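PDB 6O43: Orf11 from Staphylococcus phage P68, which probably acts as a phage lysin that degrades the cell wall of its staphylococcal host, although its exact enzymatic activity is not established. Local coordinates for residues Ser13-Asp18 with Gly141-Ala146; Glu5-Phe10 with Pro177-Ala182; Lys55-Ser60 with Ile96-Val101; Gly108-Tyr113 with Lys129-Phe134. All blocks are in the same frame, centred on the assembly; numbering follows the deposited sequence. Where two conformers were deposited one is given.

Contact 1: residues Ser13-Asp18 with Gly141-Ala146; sequences SYINDD and GTIGRA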
loop_
_atom_site.group_PDB
_atom_site.type_symbol
_atom_site.label_atom_id
_atom_site.label_comp_id
_atom_site.label_asym_id
_atom_site.label_seq_id
_atom_site.Cartn_x
_atom_site.Cartn_y
_atom_site.Cartn_z
ATOM N N SER A 13 -6.985 -7.521 1.361
ATOM C CA SER A 13 -6.484 -7.932 2.664
ATOM C C SER A 13 -6.611 -6.791 3.672
ATOM O O SER A 13 -6.659 -5.612 3.313
ATOM C CB SER A 13 -5.021 -8.371 2.567
ATOM O OG SER A 13 -4.856 -9.385 1.593
ATOM N N TYR A 14 -6.669 -7.159 4.950
ATOM C CA TYR A 14 -6.624 -6.164 6.014
ATOM C C TYR A 14 -5.213 -5.601 6.143
ATOM O O TYR A 14 -4.222 -6.293 5.893
ATOM C CB TYR A 14 -7.066 -6.774 7.342
ATOM C CG TYR A 14 -8.497 -7.258 7.361
ATOM C CD1 TYR A 14 -9.558 -6.358 7.293
ATOM C CD2 TYR A 14 -8.790 -8.610 7.464
ATOM C CE1 TYR A 14 -10.870 -6.796 7.317
ATOM C CE2 TYR A 14 -10.096 -9.058 7.492
ATOM C CZ TYR A 14 -11.133 -8.146 7.417
ATOM O OH TYR A 14 -12.438 -8.587 7.444
ATOM N N ILE A 15 -5.122 -4.325 6.531
ATOM C CA ILE A 15 -3.814 -3.690 6.663
ATOM C C ILE A 15 -2.985 -4.273 7.797
ATOM O O ILE A 15 -1.797 -3.953 7.902
ATOM C CB ILE A 15 -3.921 -2.164 6.873
ATOM C CG1 ILE A 15 -4.804 -1.839 8.080
ATOM C CG2 ILE A 15 -4.424 -1.475 5.604
ATOM C CD1 ILE A 15 -4.592 -0.437 8.623
ATOM N N ASN A 16 -3.571 -5.112 8.653
ATOM C CA ASN A 16 -2.835 -5.752 9.734
ATOM C C ASN A 16 -2.499 -7.208 9.420
ATOM O O ASN A 16 -2.135 -7.968 10.324
ATOM C CB ASN A 16 -3.618 -5.645 11.047
ATOM C CG ASN A 16 -4.839 -6.544 11.082
ATOM O OD1 ASN A 16 -5.237 -7.124 10.072
ATOM N ND2 ASN A 16 -5.448 -6.656 12.257
ATOM N N ASP A 17 -2.612 -7.603 8.154
ATOM C CA ASP A 17 -2.277 -8.953 7.719
ATOM C C ASP A 17 -0.763 -9.067 7.559
ATOM O O ASP A 17 -0.159 -8.297 6.804
ATOM C CB ASP A 17 -2.992 -9.254 6.402
ATOM C CG ASP A 17 -2.889 -10.709 5.991
ATOM O OD1 ASP A 17 -1.951 -11.405 6.441
ATOM O OD2 ASP A 17 -3.754 -11.154 5.203
ATOM N N ASP A 18 -0.144 -10.018 8.264
ATOM C CA ASP A 18 1.302 -10.185 8.158
ATOM C C ASP A 18 1.718 -11.040 6.966
ATOM O O ASP A 18 2.923 -11.193 6.729
ATOM C CB ASP A 18 1.884 -10.768 9.455
ATOM C CG ASP A 18 1.206 -12.056 9.888
ATOM O OD1 ASP A 18 1.096 -12.990 9.067
ATOM O OD2 ASP A 18 0.807 -12.142 11.069
ATOM N N GLY A 141 -10.947 -1.435 7.193
ATOM C CA GLY A 141 -9.632 -1.877 7.609
ATOM C C GLY A 141 -8.825 -2.592 6.549
ATOM O O GLY A 141 -7.828 -3.240 6.887
ATOM N N THR A 142 -9.212 -2.491 5.282
ATOM C CA THR A 142 -8.519 -3.168 4.196
ATOM C C THR A 142 -7.521 -2.234 3.524
ATOM O O THR A 142 -7.603 -1.007 3.632
ATOM C CB THR A 142 -9.509 -3.700 3.156
ATOM O OG1 THR A 142 -10.398 -2.650 2.746
ATOM C CG2 THR A 142 -10.305 -4.866 3.727
ATOM N N ILE A 143 -6.562 -2.848 2.826
ATOM C CA ILE A 143 -5.593 -2.089 2.041
ATOM C C ILE A 143 -6.301 -1.274 0.967
ATOM O O ILE A 143 -6.009 -0.088 0.766
ATOM C CB ILE A 143 -4.546 -3.034 1.424
ATOM C CG1 ILE A 143 -3.674 -3.651 2.514
ATOM C CG2 ILE A 143 -3.702 -2.301 0.386
ATOM C CD1 ILE A 143 -2.673 -4.662 1.987
ATOM N N GLY A 144 -7.233 -1.905 0.249
ATOM C CA GLY A 144 -7.916 -1.211 -0.830
ATOM C C GLY A 144 -8.604 0.053 -0.357
ATOM O O GLY A 144 -8.433 1.126 -0.940
ATOM N N ARG A 145 -9.382 -0.053 0.723
ATOM C CA ARG A 145 -10.121 1.104 1.213
ATOM C C ARG A 145 -9.188 2.247 1.590
ATOM O O ARG A 145 -9.549 3.418 1.431
ATOM C CB ARG A 145 -10.991 0.705 2.404
ATOM C CG ARG A 145 -11.875 1.823 2.935
ATOM C CD ARG A 145 -13.053 1.262 3.720
ATOM N NE ARG A 145 -13.966 0.509 2.862
ATOM C CZ ARG A 145 -14.889 1.068 2.080
ATOM N NH1 ARG A 145 -15.024 2.389 2.047
ATOM N NH2 ARG A 145 -15.678 0.308 1.330
ATOM N N ALA A 146 -7.982 1.933 2.070
ATOM C CA ALA A 146 -7.060 2.983 2.491
ATOM C C ALA A 146 -6.581 3.837 1.321
ATOM O O ALA A 146 -6.328 5.035 1.497
ATOM C CB ALA A 146 -5.861 2.370 3.216
#
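A single beta bridge, in a chain of helices and loops without strands, ties the loop at Tyr14 to Thr142, just ahead of helix 143-147. Their CA atoms lie 4.0 Å apart, and the bridge is closed by backbone bonds from their neighbours. Ile143 N donates to Ser13 O at 2.8 Å, while Ile15 N donates to Gly141 O at 2.9 Å. The same two oxygens also receive CA-H...O contacts from Thr142 and Tyr14 respectively.

Gly141 suits its place because its backbone has a positive phi of 77°, and the edge of the Tyr14 ring can lie beside it, CD1 being 3.6 Å from Gly141 O. Thr142 is the N-cap of the helix. With OG1 set between backbone N and carbonyl carbon (chi1 52°), it accepts a weak bond from Arg145 N and is also hydrogen-bonded to Lys139 O. The branched side chain thereby does two jobs, since its methyl CG2 turns to the Tyr14 ring, 3.9 Å from CD1. The two isoleucines pack together, Ile15 CG2 meeting Ile143 CG1 at 3.9 Å, while Ile15 CG1 also rests 3.5 Å from the carbonyl oxygen Gly141 O. Both are buried against Leu63 of helix 61-71, with Ile15 also reaching Val101 and Ser104 of helix 89-104.

Contact 2: residues Glu5-Phe10 with Pro177-Ala182; sequences EKIDKF and PFLDGA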
loop_
_atom_site.group_PDB
_atom_site.type_symbol
_atom_site.label_atom_id
_atom_site.label_comp_id
_atom_site.label_asym_id
_atom_site.label_seq_id
_atom_site.Cartn_x
_atom_site.Cartn_y
_atom_site.Cartn_z
ATOM N N GLU A 5 -5.350 -11.386 -10.201
ATOM C CA GLU A 5 -5.610 -12.236 -9.045
ATOM C C GLU A 5 -4.720 -11.852 -7.869
ATOM O O GLU A 5 -5.173 -11.831 -6.718
ATOM C CB GLU A 5 -5.406 -13.700 -9.432
ATOM C CG GLU A 5 -5.520 -14.699 -8.294
ATOM C CD GLU A 5 -5.363 -16.127 -8.778
ATOM O OE1 GLU A 5 -5.655 -16.380 -9.967
ATOM O OE2 GLU A 5 -4.942 -16.990 -7.979
ATOM N N LYS A 6 -3.449 -11.545 -8.136
ATOM C CA LYS A 6 -2.564 -11.096 -7.066
ATOM C C LYS A 6 -2.978 -9.725 -6.548
ATOM O O LYS A 6 -2.995 -9.492 -5.333
ATOM C CB LYS A 6 -1.116 -11.078 -7.558
ATOM C CG LYS A 6 -0.565 -12.464 -7.868
ATOM C CD LYS A 6 0.953 -12.469 -7.989
ATOM C CE LYS A 6 1.414 -11.981 -9.352
ATOM N NZ LYS A 6 2.620 -12.732 -9.810
ATOM N N ILE A 7 -3.318 -8.806 -7.454
ATOM C CA ILE A 7 -3.810 -7.495 -7.036
ATOM C C ILE A 7 -5.052 -7.650 -6.168
ATOM O O ILE A 7 -5.163 -7.042 -5.097
ATOM C CB ILE A 7 -4.092 -6.612 -8.264
ATOM C CG1 ILE A 7 -2.793 -6.293 -9.005
ATOM C CG2 ILE A 7 -4.816 -5.335 -7.851
ATOM C CD1 ILE A 7 -3.011 -5.830 -10.439
ATOM N N ASP A 8 -6.009 -8.465 -6.624
ATOM C CA ASP A 8 -7.256 -8.644 -5.885
ATOM C C ASP A 8 -6.991 -9.161 -4.477
ATOM O O ASP A 8 -7.466 -8.584 -3.492
ATOM C CB ASP A 8 -8.185 -9.595 -6.641
ATOM C CG ASP A 8 -8.844 -8.940 -7.840
ATOM O OD1 ASP A 8 -8.673 -7.715 -8.025
ATOM O OD2 ASP A 8 -9.531 -9.652 -8.599
ATOM N N LYS A 9 -6.234 -10.254 -4.362
ATOM C CA LYS A 9 -5.905 -10.774 -3.040
ATOM C C LYS A 9 -5.253 -9.700 -2.177
ATOM O O LYS A 9 -5.522 -9.610 -0.974
ATOM C CB LYS A 9 -4.985 -11.991 -3.166
ATOM C CG LYS A 9 -5.597 -13.162 -3.921
ATOM C CD LYS A 9 -4.678 -14.375 -3.899
ATOM N N PHE A 10 -4.404 -8.868 -2.779
ATOM C CA PHE A 10 -3.666 -7.873 -2.009
ATOM C C PHE A 10 -4.580 -6.741 -1.544
ATOM O O PHE A 10 -4.669 -6.455 -0.345
ATOM C CB PHE A 10 -2.503 -7.332 -2.842
ATOM C CG PHE A 10 -1.541 -6.486 -2.061
ATOM C CD1 PHE A 10 -0.555 -7.074 -1.284
ATOM C CD2 PHE A 10 -1.614 -5.102 -2.107
ATOM C CE1 PHE A 10 0.339 -6.302 -0.564
ATOM C CE2 PHE A 10 -0.722 -4.322 -1.387
ATOM C CZ PHE A 10 0.257 -4.925 -0.615
ATOM N N PRO A 177 1.305 -0.175 -6.919
ATOM C CA PRO A 177 1.775 -0.584 -5.586
ATOM C C PRO A 177 1.185 -1.905 -5.125
ATOM O O PRO A 177 1.854 -2.646 -4.395
ATOM C CB PRO A 177 1.336 0.579 -4.684
ATOM C CG PRO A 177 0.163 1.197 -5.412
ATOM C CD PRO A 177 0.480 1.046 -6.875
ATOM N N PHE A 178 -0.043 -2.226 -5.538
ATOM C CA PHE A 178 -0.669 -3.465 -5.094
ATOM C C PHE A 178 -0.001 -4.680 -5.726
ATOM O O PHE A 178 0.264 -5.676 -5.042
ATOM C CB PHE A 178 -2.163 -3.445 -5.411
ATOM C CG PHE A 178 -2.852 -2.176 -4.995
ATOM C CD1 PHE A 178 -2.805 -1.748 -3.677
ATOM C CD2 PHE A 178 -3.556 -1.417 -5.918
ATOM C CE1 PHE A 178 -3.439 -0.580 -3.288
ATOM C CE2 PHE A 178 -4.196 -0.248 -5.537
ATOM C CZ PHE A 178 -4.137 0.171 -4.218
ATOM N N LEU A 179 0.282 -4.620 -7.029
ATOM C CA LEU A 179 0.976 -5.727 -7.677
ATOM C C LEU A 179 2.402 -5.859 -7.157
ATOM O O LEU A 179 2.851 -6.959 -6.816
ATOM C CB LEU A 179 0.971 -5.541 -9.194
ATOM C CG LEU A 179 1.661 -6.653 -9.989
ATOM C CD1 LEU A 179 1.033 -8.002 -9.675
ATOM C CD2 LEU A 179 1.613 -6.372 -11.485
ATOM N N ASP A 180 3.134 -4.745 -7.095
ATOM C CA ASP A 180 4.498 -4.791 -6.576
ATOM C C ASP A 180 4.528 -5.315 -5.145
ATOM O O ASP A 180 5.415 -6.095 -4.779
ATOM C CB ASP A 180 5.132 -3.402 -6.655
ATOM C CG ASP A 180 5.359 -2.946 -8.084
ATOM O OD1 ASP A 180 5.079 -3.734 -9.012
ATOM O OD2 ASP A 180 5.819 -1.802 -8.282
ATOM N N GLY A 181 3.571 -4.887 -4.319
ATOM C CA GLY A 181 3.518 -5.379 -2.953
ATOM C C GLY A 181 3.299 -6.877 -2.890
ATOM O O GLY A 181 3.985 -7.590 -2.151
ATOM N N ALA A 182 2.344 -7.379 -3.677
ATOM C CA ALA A 182 2.084 -8.816 -3.694
ATOM C C ALA A 182 3.312 -9.596 -4.147
ATOM O O ALA A 182 3.657 -10.624 -3.552
ATOM C CB ALA A 182 0.890 -9.126 -4.595
#
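Phe10 of helix 3-11 lies across the backbone of helix 177-187, and the short segments 5-10 and 177-182 cross nearly at a right angle (92°), their axes 8.4 Å apart at closest approach. The first kind of contact is ring against backbone. One face of Phe10 covers Phe178 O, 3.5 Å above the ring plane and toward its rim, and Ala182 N lies over the same face. Its far end reaches Gly181, where the absence of a side chain lets CZ come to 4.0 Å from Gly181 CA. The ring gets there by swinging CG anti to the backbone N (chi1 -170°).

The second kind is apolar, side chain on side chain. Phe10 CD2 meets Phe178 CB at 3.7 Å, and the two rings come together at their edges. Ile7 spreads its branches, CG1 to Leu179 CB at 3.8 Å and CG2 to Phe178 CB at 4.1 Å. Small Ala182 fits against Lys6 CB, while the bent chain of Lys6 lays CE on Leu179 CD1; outside the contact, its NZ makes a weak bond to Asn183 OD1.

No hydrogen bond joins the segments, and cohesion therefore rests on shape and apolar burial; Phe178 O, under the ring, is satisfied by Ala182 N.

Contact 3: residues Lys55-Ser60 with Ile96-Val101; sequences KEIGVS and IARKLV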
loop_
_atom_site.group_PDB
_atom_site.type_symbol
_atom_site.label_atom_id
_atom_site.label_comp_id
_atom_site.label_asym_id
_atom_site.label_seq_id
_atom_site.Cartn_x
_atom_site.Cartn_y
_atom_site.Cartn_z
ATOM N N LYS A 55 3.207 -2.052 14.177
ATOM C CA LYS A 55 2.395 -3.216 14.515
ATOM C C LYS A 55 1.461 -2.918 15.680
ATOM O O LYS A 55 0.277 -3.271 15.641
ATOM C CB LYS A 55 3.294 -4.407 14.845
ATOM C CG LYS A 55 2.533 -5.676 15.188
ATOM C CD LYS A 55 3.476 -6.819 15.549
ATOM C CE LYS A 55 2.751 -8.157 15.499
ATOM N NZ LYS A 55 2.125 -8.357 14.155
ATOM N N GLU A 56 1.981 -2.278 16.730
ATOM C CA GLU A 56 1.151 -1.943 17.883
ATOM C C GLU A 56 -0.010 -1.039 17.496
ATOM O O GLU A 56 -1.072 -1.089 18.125
ATOM C CB GLU A 56 2.004 -1.275 18.962
ATOM C CG GLU A 56 2.442 -2.207 20.069
ATOM C CD GLU A 56 1.326 -2.492 21.049
ATOM O OE1 GLU A 56 0.399 -1.659 21.152
ATOM O OE2 GLU A 56 1.369 -3.548 21.712
ATOM N N ILE A 57 0.173 -0.212 16.469
ATOM C CA ILE A 57 -0.864 0.736 16.077
ATOM C C ILE A 57 -1.922 0.074 15.202
ATOM O O ILE A 57 -3.083 0.501 15.198
ATOM C CB ILE A 57 -0.219 1.944 15.379
ATOM C CG1 ILE A 57 0.517 2.808 16.406
ATOM C CG2 ILE A 57 -1.265 2.747 14.612
ATOM C CD1 ILE A 57 1.491 3.792 15.799
ATOM N N GLY A 58 -1.558 -0.964 14.453
ATOM C CA GLY A 58 -2.530 -1.697 13.667
ATOM C C GLY A 58 -2.141 -1.894 12.216
ATOM O O GLY A 58 -2.959 -2.350 11.414
ATOM N N VAL A 59 -0.904 -1.557 11.862
ATOM C CA VAL A 59 -0.382 -1.753 10.513
ATOM C C VAL A 59 0.571 -2.938 10.537
ATOM O O VAL A 59 1.500 -2.977 11.351
ATOM C CB VAL A 59 0.325 -0.494 9.986
ATOM C CG1 VAL A 59 1.112 -0.818 8.724
ATOM C CG2 VAL A 59 -0.694 0.605 9.714
ATOM N N SER A 60 0.348 -3.891 9.641
ATOM C CA SER A 60 1.188 -5.075 9.597
ATOM C C SER A 60 2.626 -4.679 9.275
ATOM O O SER A 60 2.856 -3.901 8.338
ATOM C CB SER A 60 0.664 -6.066 8.558
ATOM O OG SER A 60 1.536 -6.168 7.446
ATOM N N ILE A 96 2.335 7.882 10.492
ATOM C CA ILE A 96 1.842 7.256 9.270
ATOM C C ILE A 96 1.048 5.996 9.584
ATOM O O ILE A 96 0.104 5.651 8.860
ATOM C CB ILE A 96 3.008 6.960 8.312
ATOM C CG1 ILE A 96 3.575 8.269 7.758
ATOM C CG2 ILE A 96 2.547 6.048 7.187
ATOM C CD1 ILE A 96 2.504 9.200 7.180
ATOM N N ALA A 97 1.412 5.282 10.651
ATOM C CA ALA A 97 0.649 4.101 11.035
ATOM C C ALA A 97 -0.771 4.477 11.430
ATOM O O ALA A 97 -1.738 3.850 10.983
ATOM C CB ALA A 97 1.350 3.360 12.175
ATOM N N ARG A 98 -0.918 5.502 12.276
ATOM C CA ARG A 98 -2.255 5.939 12.664
ATOM C C ARG A 98 -3.015 6.522 11.480
ATOM O O ARG A 98 -4.233 6.340 11.376
ATOM C CB ARG A 98 -2.170 6.952 13.808
ATOM C CG ARG A 98 -1.773 6.334 15.145
ATOM C CD ARG A 98 -1.829 7.356 16.268
ATOM N NE ARG A 98 -0.853 8.426 16.093
ATOM C CZ ARG A 98 0.268 8.542 16.800
ATOM N NH1 ARG A 98 0.558 7.653 17.743
ATOM N NH2 ARG A 98 1.095 9.552 16.566
ATOM N N LYS A 99 -2.315 7.204 10.569
ATOM C CA LYS A 99 -2.965 7.721 9.368
ATOM C C LYS A 99 -3.495 6.583 8.503
ATOM O O LYS A 99 -4.621 6.647 7.994
ATOM C CB LYS A 99 -1.985 8.596 8.585
ATOM C CG LYS A 99 -2.642 9.620 7.677
ATOM C CD LYS A 99 -1.674 10.739 7.328
ATOM N N LEU A 100 -2.708 5.516 8.352
ATOM C CA LEU A 100 -3.133 4.384 7.537
ATOM C C LEU A 100 -4.310 3.646 8.164
ATOM O O LEU A 100 -5.180 3.139 7.445
ATOM C CB LEU A 100 -1.957 3.435 7.325
ATOM C CG LEU A 100 -1.760 2.872 5.921
ATOM C CD1 LEU A 100 -2.001 3.952 4.879
ATOM C CD2 LEU A 100 -0.361 2.294 5.780
ATOM N N VAL A 101 -4.358 3.568 9.494
ATOM C CA VAL A 101 -5.503 2.941 10.144
ATOM C C VAL A 101 -6.766 3.759 9.898
ATOM O O VAL A 101 -7.829 3.207 9.591
ATOM C CB VAL A 101 -5.226 2.751 11.646
ATOM C CG1 VAL A 101 -6.483 2.302 12.372
ATOM C CG2 VAL A 101 -4.101 1.743 11.861
#
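Ile57 and Arg98 bring together the flat group of this contact, the Arg98 guanidinium, which Ile57 CD1 approaches obliquely; no aromatic ring takes part. The closer touch is made lower on the arginine, where the aliphatic CG lies 3.7 Å from Ile57 CG2. A long side chain suits this exposed margin, since its methylenes can cover an apolar neighbour while the charge stays toward the outside.

Ile57 makes the largest part of the contact. With CG1 beside the backbone N (chi1 -72°), CG2 stands anti to that N and reaches Ala97 CB at 3.6 Å, coming equally near Arg98 N, and CD1 closes on Ala97 CB from the other branch at 3.7 Å. Alanine is apt here because its small methyl lets both branches settle close to the helix. Val59 supplies a second point of contact. Its CG2 sits 3.6 Å from Ala97 O and 3.9 Å from Leu100 CB, crossing the leucine at about a right angle, while its backbone continues toward helix 61-71. Val101 CG2 touches both residues, 3.7 Å from Ile57 O and 4.2 Å from Val59 CG2. With no hydrogen bond across, packing of branched aliphatic groups holds the segments together.

Gly58 is the first residue beyond helix 44-57; its positive phi (130°) would press a side chain against the preceding carbonyl O. Ser60 is the N-cap of helix 61-71, its OG bonded to Leu63 N and to Asp17 O. The arrangement is a short connection between consecutive helices, packed on helix 89-104 in a domain of helices and loops.

Contact 4: residues Gly108-Tyr113 with Lys129-Phe134; sequences GQPSWY and KGNADF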
loop_
_atom_site.group_PDB
_atom_site.type_symbol
_atom_site.label_atom_id
_atom_site.label_comp_id
_atom_site.label_asym_id
_atom_site.label_seq_id
_atom_site.Cartn_x
_atom_site.Cartn_y
_atom_site.Cartn_z
ATOM N N GLY A 108 -15.862 6.240 0.967
ATOM C CA GLY A 108 -15.388 6.693 -0.322
ATOM C C GLY A 108 -15.905 5.833 -1.456
ATOM O O GLY A 108 -16.746 4.954 -1.272
ATOM N N GLN A 109 -15.385 6.135 -2.638
ATOM C CA GLN A 109 -15.695 5.429 -3.872
ATOM C C GLN A 109 -14.498 5.573 -4.794
ATOM O O GLN A 109 -13.682 6.483 -4.610
ATOM C CB GLN A 109 -16.962 5.994 -4.539
ATOM C CG GLN A 109 -16.790 7.406 -5.095
ATOM C CD GLN A 109 -18.116 8.064 -5.455
ATOM O OE1 GLN A 109 -19.145 7.789 -4.833
ATOM N NE2 GLN A 109 -18.097 8.937 -6.460
ATOM N N PRO A 110 -14.354 4.692 -5.781
ATOM C CA PRO A 110 -13.182 4.762 -6.658
ATOM C C PRO A 110 -13.175 6.044 -7.475
ATOM O O PRO A 110 -14.210 6.664 -7.732
ATOM C CB PRO A 110 -13.328 3.524 -7.556
ATOM C CG PRO A 110 -14.209 2.580 -6.770
ATOM C CD PRO A 110 -15.180 3.504 -6.060
ATOM N N SER A 111 -11.968 6.443 -7.874
ATOM C CA SER A 111 -11.728 7.658 -8.646
ATOM C C SER A 111 -11.194 7.247 -10.011
ATOM O O SER A 111 -10.040 6.821 -10.128
ATOM C CB SER A 111 -10.749 8.575 -7.915
ATOM O OG SER A 111 -10.217 9.546 -8.791
ATOM N N TRP A 112 -12.027 7.369 -11.042
ATOM C CA TRP A 112 -11.716 6.768 -12.332
ATOM C C TRP A 112 -10.952 7.690 -13.274
ATOM O O TRP A 112 -10.452 7.215 -14.300
ATOM C CB TRP A 112 -13.004 6.281 -13.001
ATOM C CG TRP A 112 -13.681 5.213 -12.207
ATOM C CD1 TRP A 112 -14.801 5.345 -11.442
ATOM C CD2 TRP A 112 -13.257 3.853 -12.071
ATOM N NE1 TRP A 112 -15.111 4.142 -10.848
ATOM C CE2 TRP A 112 -14.178 3.211 -11.220
ATOM C CE3 TRP A 112 -12.194 3.112 -12.595
ATOM C CZ2 TRP A 112 -14.065 1.864 -10.880
ATOM C CZ3 TRP A 112 -12.083 1.773 -12.255
ATOM C CH2 TRP A 112 -13.014 1.164 -11.407
ATOM N N TYR A 113 -10.828 8.980 -12.958
ATOM C CA TYR A 113 -10.057 9.885 -13.796
ATOM C C TYR A 113 -9.229 10.821 -12.929
ATOM O O TYR A 113 -9.585 11.116 -11.787
ATOM C CB TYR A 113 -10.956 10.697 -14.747
ATOM C CG TYR A 113 -11.839 11.721 -14.069
ATOM C CD1 TYR A 113 -13.089 11.372 -13.575
ATOM C CD2 TYR A 113 -11.428 13.039 -13.936
ATOM C CE1 TYR A 113 -13.903 12.305 -12.960
ATOM C CE2 TYR A 113 -12.236 13.982 -13.327
ATOM C CZ TYR A 113 -13.472 13.609 -12.838
ATOM O OH TYR A 113 -14.280 14.540 -12.230
ATOM N N LYS A 129 -18.173 -2.434 -12.368
ATOM C CA LYS A 129 -17.626 -3.532 -11.578
ATOM C C LYS A 129 -16.770 -3.009 -10.431
ATOM O O LYS A 129 -16.882 -3.488 -9.296
ATOM C CB LYS A 129 -16.827 -4.471 -12.479
ATOM C CG LYS A 129 -17.688 -5.162 -13.520
ATOM C CD LYS A 129 -16.861 -5.763 -14.640
ATOM C CE LYS A 129 -17.760 -6.219 -15.778
ATOM N NZ LYS A 129 -18.873 -7.075 -15.279
ATOM N N GLY A 130 -15.927 -2.012 -10.704
ATOM C CA GLY A 130 -15.087 -1.455 -9.654
ATOM C C GLY A 130 -15.894 -0.767 -8.570
ATOM O O GLY A 130 -15.667 -0.985 -7.375
ATOM N N ASN A 131 -16.851 0.073 -8.974
ATOM C CA ASN A 131 -17.720 0.728 -8.001
ATOM C C ASN A 131 -18.429 -0.293 -7.121
ATOM O O ASN A 131 -18.518 -0.117 -5.900
ATOM C CB ASN A 131 -18.748 1.610 -8.713
ATOM C CG ASN A 131 -18.119 2.794 -9.414
ATOM O OD1 ASN A 131 -16.982 3.168 -9.129
ATOM N ND2 ASN A 131 -18.868 3.404 -10.325
ATOM N N ALA A 132 -18.935 -1.370 -7.724
ATOM C CA ALA A 132 -19.691 -2.359 -6.962
ATOM C C ALA A 132 -18.791 -3.150 -6.017
ATOM O O ALA A 132 -19.161 -3.402 -4.864
ATOM C CB ALA A 132 -20.426 -3.297 -7.918
ATOM N N ASP A 133 -17.612 -3.564 -6.489
ATOM C CA ASP A 133 -16.691 -4.290 -5.620
ATOM C C ASP A 133 -16.298 -3.445 -4.418
ATOM O O ASP A 133 -16.302 -3.924 -3.278
ATOM C CB ASP A 133 -15.443 -4.716 -6.396
ATOM C CG ASP A 133 -14.480 -5.528 -5.542
ATOM O OD1 ASP A 133 -14.749 -6.726 -5.328
ATOM O OD2 ASP A 133 -13.472 -4.959 -5.071
ATOM N N PHE A 134 -15.960 -2.177 -4.655
ATOM C CA PHE A 134 -15.527 -1.320 -3.558
ATOM C C PHE A 134 -16.646 -1.110 -2.548
ATOM O O PHE A 134 -16.405 -1.100 -1.333
ATOM C CB PHE A 134 -15.042 0.025 -4.092
ATOM C CG PHE A 134 -14.330 0.846 -3.063
ATOM C CD1 PHE A 134 -12.992 0.608 -2.782
ATOM C CD2 PHE A 134 -14.998 1.831 -2.356
ATOM C CE1 PHE A 134 -12.325 1.347 -1.830
ATOM C CE2 PHE A 134 -14.339 2.574 -1.398
ATOM C CZ PHE A 134 -12.996 2.328 -1.133
HETATM O O HOH W 1 -16.758 5.979 -8.315
#
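Trp112 and Asn131 meet through a side-chain hydrogen bond, NE1 donating to OD1 at 2.7 Å. The oxygen lies in the plane of the indole, but the amide plane is turned well away from it, so the donor is tilted 29° out of the carbonyl plane. Asn131 folds CG back beside its own backbone N (chi1 -67°), which carries OD1 out to the loop. There it takes a second bond from a water that also donates to Pro110 O, so one carbonyl oxygen of the short asparagine serves two donors.

This loop follows helix 89-104 and closes back onto helix 124-136, with Trp112 resting also on Thr155 and Tyr159 of helix 152-159. The benzo edge of the indole comes up to the bare backbone of Gly130, CZ2 being 3.7 Å from its CA, an approach that glycine permits. Pro110, rigid and compact, lays CB over one indole face while CG touches Phe134 CB at 3.8 Å. Phe134 holds CG anti to its backbone N (chi1 -168°), bringing its ring edge to the loop, where CE2 lies 3.4 Å from Gly108 O. Beyond the loop, Phe134 is also packed against Ile148, Pro149 and Tyr159.

In the fold
Contact 2 joins the N-terminal helix 3-11 to the last helix, 177-187, and every other contact lies between them in sequence. Contact 1 comes next inward, spanning 13-18 to 141-146, and within its span contacts 3 and 4 follow one another. Contact 1 touches all three others: Ile143 packs on Phe10 and Phe178 of contact 2, Ile15 O probably accepts a hydrogen bond from Ser60 N of contact 3, and Arg145 lies beside Phe134 of contact 4. The centres of contacts 3 and 4 are about 24 Å apart, on different flanks of the domain. Contact 1 thus sits between the others, its loop 13-18 meeting contact 3 and its segment 141-146 meeting contacts 2 and 4.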